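Long-range contact in DNA replication protein DnaC (Aquifex aeolicus, PDB 3ECC), which serves as a helicase loader in the initiation of bacterial DNA replication and probably binds ATP with magnesium: residues G50-A55 / I137-Y142. Numbering follows the deposited sequence.
Sequences GKTHLA and IITTNY. With MG (magnesium ion), chain C; ADP (adenosine-5'-diphosphate), chain B; BEF (beryllium trifluoride ion), chain D.
Where Lys-51 and Ala-55 rest on Thr-139, the start of the P-loop helix is set against a core strand, a worked example of how a Walker A motif grips the phosphates of a nucleotide. Gly-50, at the N-cap, turns its amide to the phosphates, 2.8 Å from N to ADP O3A. Lys-51 follows with CB 4.0 Å from Thr-139 CB; bends at chi3 and chi4 (-63° and -67°) carry its chain past the Thr-140 carbonyl, CE 3.2 Å from that O, and NZ hydrogen-bonds ADP O2B (2.7 Å) and Gly-45 O and also reaches F1 of the beryllium fluoride. Thr-52 gives its amide to O1B, while OG1, held beside its own backbone N, binds magnesium at 1.8 Å. His-53 faces away from the strand: ND1 meets ADP O2' at 2.8 Å, and C4 of the adenine lies over one face of its ring. One turn beyond Lys-51, Ala-55 CB touches Thr-139 CG2 at 3.6 Å. Thr-139 OG1 hydrogen-bonds the Asp-108 amide and Asp-107, the same carboxylate that holds Thr-52 OG1. Residues 51-55 run almost antiparallel (177°) to residues 137-141; helix 51-65 thus packs on strand 136-141, which lies between strands 104-107 and 40-45 in the parallel sheet, with helix 153-162 touching Thr-140.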
loop_
_atom_site.group_PDB
_atom_site.type_symbol
_atom_site.label_atom_id
_atom_site.label_comp_id
_atom_site.label_asym_id
_atom_site.label_seq_id
_atom_site.Cartn_x
_atom_site.Cartn_y
_atom_site.Cartn_z
ATOM N N GLY A 50 0.140 -11.246 7.305
ATOM C CA GLY A 50 1.476 -10.631 7.244
ATOM C C GLY A 50 1.655 -9.497 6.242
ATOM O O GLY A 50 2.778 -9.077 5.979
ATOM N N LYS A 51 0.551 -8.984 5.701
ATOM C CA LYS A 51 0.601 -7.971 4.638
ATOM C C LYS A 51 1.348 -6.708 5.075
ATOM O O LYS A 51 2.293 -6.272 4.406
ATOM C CB LYS A 51 -0.807 -7.622 4.142
ATOM C CG LYS A 51 -1.567 -8.801 3.561
ATOM C CD LYS A 51 -2.926 -8.394 3.009
ATOM C CE LYS A 51 -3.843 -7.849 4.094
ATOM N NZ LYS A 51 -4.247 -8.892 5.085
ATOM N N THR A 52 0.928 -6.129 6.198
ATOM C CA THR A 52 1.576 -4.936 6.735
ATOM C C THR A 52 3.042 -5.224 7.051
ATOM O O THR A 52 3.907 -4.368 6.870
ATOM C CB THR A 52 0.871 -4.444 7.999
ATOM O OG1 THR A 52 -0.536 -4.311 7.738
ATOM C CG2 THR A 52 1.439 -3.099 8.455
ATOM N N HIS A 53 3.311 -6.444 7.508
ATOM C CA HIS A 53 4.675 -6.861 7.812
ATOM C C HIS A 53 5.576 -6.682 6.588
ATOM O O HIS A 53 6.645 -6.066 6.672
ATOM C CB HIS A 53 4.705 -8.323 8.287
ATOM C CG HIS A 53 6.033 -8.750 8.824
ATOM N ND1 HIS A 53 6.298 -8.826 10.174
ATOM C CD2 HIS A 53 7.182 -9.094 8.195
ATOM C CE1 HIS A 53 7.547 -9.221 10.353
ATOM N NE2 HIS A 53 8.107 -9.385 9.168
ATOM N N LEU A 54 5.133 -7.215 5.453
ATOM C CA LEU A 54 5.924 -7.181 4.225
ATOM C C LEU A 54 6.003 -5.791 3.616
ATOM O O LEU A 54 7.003 -5.449 2.990
ATOM C CB LEU A 54 5.381 -8.177 3.198
ATOM C CG LEU A 54 5.723 -9.626 3.520
ATOM C CD1 LEU A 54 4.986 -10.578 2.609
ATOM C CD2 LEU A 54 7.230 -9.826 3.428
ATOM N N ALA A 55 4.949 -4.998 3.809
ATOM C CA ALA A 55 4.922 -3.597 3.382
ATOM C C ALA A 55 5.946 -2.737 4.131
ATOM O O ALA A 55 6.571 -1.860 3.542
ATOM C CB ALA A 55 3.529 -3.022 3.558
ATOM N N ILE A 137 2.942 1.587 -2.361
ATOM C CA ILE A 137 2.630 0.238 -1.918
ATOM C C ILE A 137 1.337 0.219 -1.117
ATOM O O ILE A 137 1.084 1.101 -0.303
ATOM C CB ILE A 137 3.784 -0.360 -1.091
ATOM C CG1 ILE A 137 5.076 -0.358 -1.917
ATOM C CG2 ILE A 137 3.429 -1.773 -0.619
ATOM C CD1 ILE A 137 6.343 -0.618 -1.111
ATOM N N ILE A 138 0.514 -0.789 -1.364
ATOM C CA ILE A 138 -0.807 -0.863 -0.759
ATOM C C ILE A 138 -1.000 -2.227 -0.116
ATOM O O ILE A 138 -0.574 -3.238 -0.658
ATOM C CB ILE A 138 -1.917 -0.646 -1.825
ATOM C CG1 ILE A 138 -1.889 0.786 -2.362
ATOM C CG2 ILE A 138 -3.296 -1.000 -1.263
ATOM C CD1 ILE A 138 -2.561 0.940 -3.699
ATOM N N THR A 139 -1.612 -2.248 1.061
ATOM C CA THR A 139 -2.122 -3.496 1.622
ATOM C C THR A 139 -3.618 -3.361 1.809
ATOM O O THR A 139 -4.112 -2.311 2.223
ATOM C CB THR A 139 -1.451 -3.887 2.962
ATOM O OG1 THR A 139 -1.982 -3.094 4.031
ATOM C CG2 THR A 139 0.055 -3.702 2.887
ATOM N N THR A 140 -4.344 -4.418 1.480
ATOM C CA THR A 140 -5.790 -4.359 1.482
ATOM C C THR A 140 -6.406 -5.692 1.891
ATOM O O THR A 140 -5.791 -6.756 1.746
ATOM C CB THR A 140 -6.346 -3.901 0.097
ATOM O OG1 THR A 140 -7.765 -3.733 0.177
ATOM C CG2 THR A 140 -6.001 -4.914 -0.998
ATOM N N ASN A 141 -7.629 -5.629 2.394
ATOM C CA ASN A 141 -8.339 -6.825 2.786
ATOM C C ASN A 141 -9.164 -7.445 1.663
ATOM O O ASN A 141 -9.856 -6.745 0.932
ATOM C CB ASN A 141 -9.226 -6.524 3.974
ATOM C CG ASN A 141 -8.848 -7.335 5.168
ATOM O OD1 ASN A 141 -8.958 -8.560 5.157
ATOM N ND2 ASN A 141 -8.368 -6.668 6.208
ATOM N N TYR A 142 -9.081 -8.766 1.536
ATOM C CA TYR A 142 -9.957 -9.504 0.632
ATOM C C TYR A 142 -10.898 -10.413 1.418
ATOM O O TYR A 142 -10.451 -11.268 2.196
ATOM C CB TYR A 142 -9.151 -10.316 -0.384
ATOM C CG TYR A 142 -10.000 -10.946 -1.475
ATOM C CD1 TYR A 142 -11.005 -10.215 -2.120
ATOM C CD2 TYR A 142 -9.780 -12.261 -1.883
ATOM C CE1 TYR A 142 -11.789 -10.795 -3.121
ATOM C CE2 TYR A 142 -10.549 -12.845 -2.892
ATOM C CZ TYR A 142 -11.552 -12.110 -3.505
ATOM O OH TYR A 142 -12.314 -12.687 -4.506
HETATM MG MG MG C . -2.170 -5.105 7.933
HETATM P PB ADP B . -1.865 -8.206 8.074
HETATM O O1B ADP B . -1.198 -6.859 7.853
HETATM O O2B ADP B . -2.131 -8.976 6.809
HETATM O O3B ADP B . -3.035 -8.159 9.017
HETATM P PA ADP B . 0.306 -8.379 9.858
HETATM O O1A ADP B . 1.464 -7.869 9.036
HETATM O O2A ADP B . -0.242 -7.253 10.720
HETATM O O3A ADP B . -0.788 -9.062 8.880
HETATM O "O5'" ADP B . 0.746 -9.642 10.755
HETATM C "C5'" ADP B . 0.303 -9.838 12.094
HETATM C "C4'" ADP B . 1.503 -10.103 12.993
HETATM O "O4'" ADP B . 2.150 -11.303 12.571
HETATM C "C3'" ADP B . 2.530 -8.994 12.886
HETATM O "O3'" ADP B . 2.924 -8.627 14.198
HETATM C "C2'" ADP B . 3.686 -9.586 12.094
HETATM O "O2'" ADP B . 4.930 -9.160 12.614
HETATM C "C1'" ADP B . 3.535 -11.074 12.288
HETATM N N9 ADP B . 3.952 -11.875 11.104
HETATM C C8 ADP B . 3.216 -12.146 10.006
HETATM N N7 ADP B . 3.905 -12.935 9.137
HETATM C C5 ADP B . 5.097 -13.196 9.686
HETATM C C6 ADP B . 6.316 -13.965 9.313
HETATM N N6 ADP B . 6.406 -14.653 8.150
HETATM N N1 ADP B . 7.339 -13.975 10.178
HETATM C C2 ADP B . 7.287 -13.319 11.354
HETATM N N3 ADP B . 6.218 -12.604 11.755
HETATM C C4 ADP B . 5.123 -12.506 10.985
HETATM BE BE BEF D . -4.674 -6.620 8.443
HETATM F F1 BEF D . -5.000 -7.666 7.064
HETATM F F2 BEF D . -3.598 -5.224 8.268
HETATM F F3 BEF D . -5.053 -7.256 10.043
#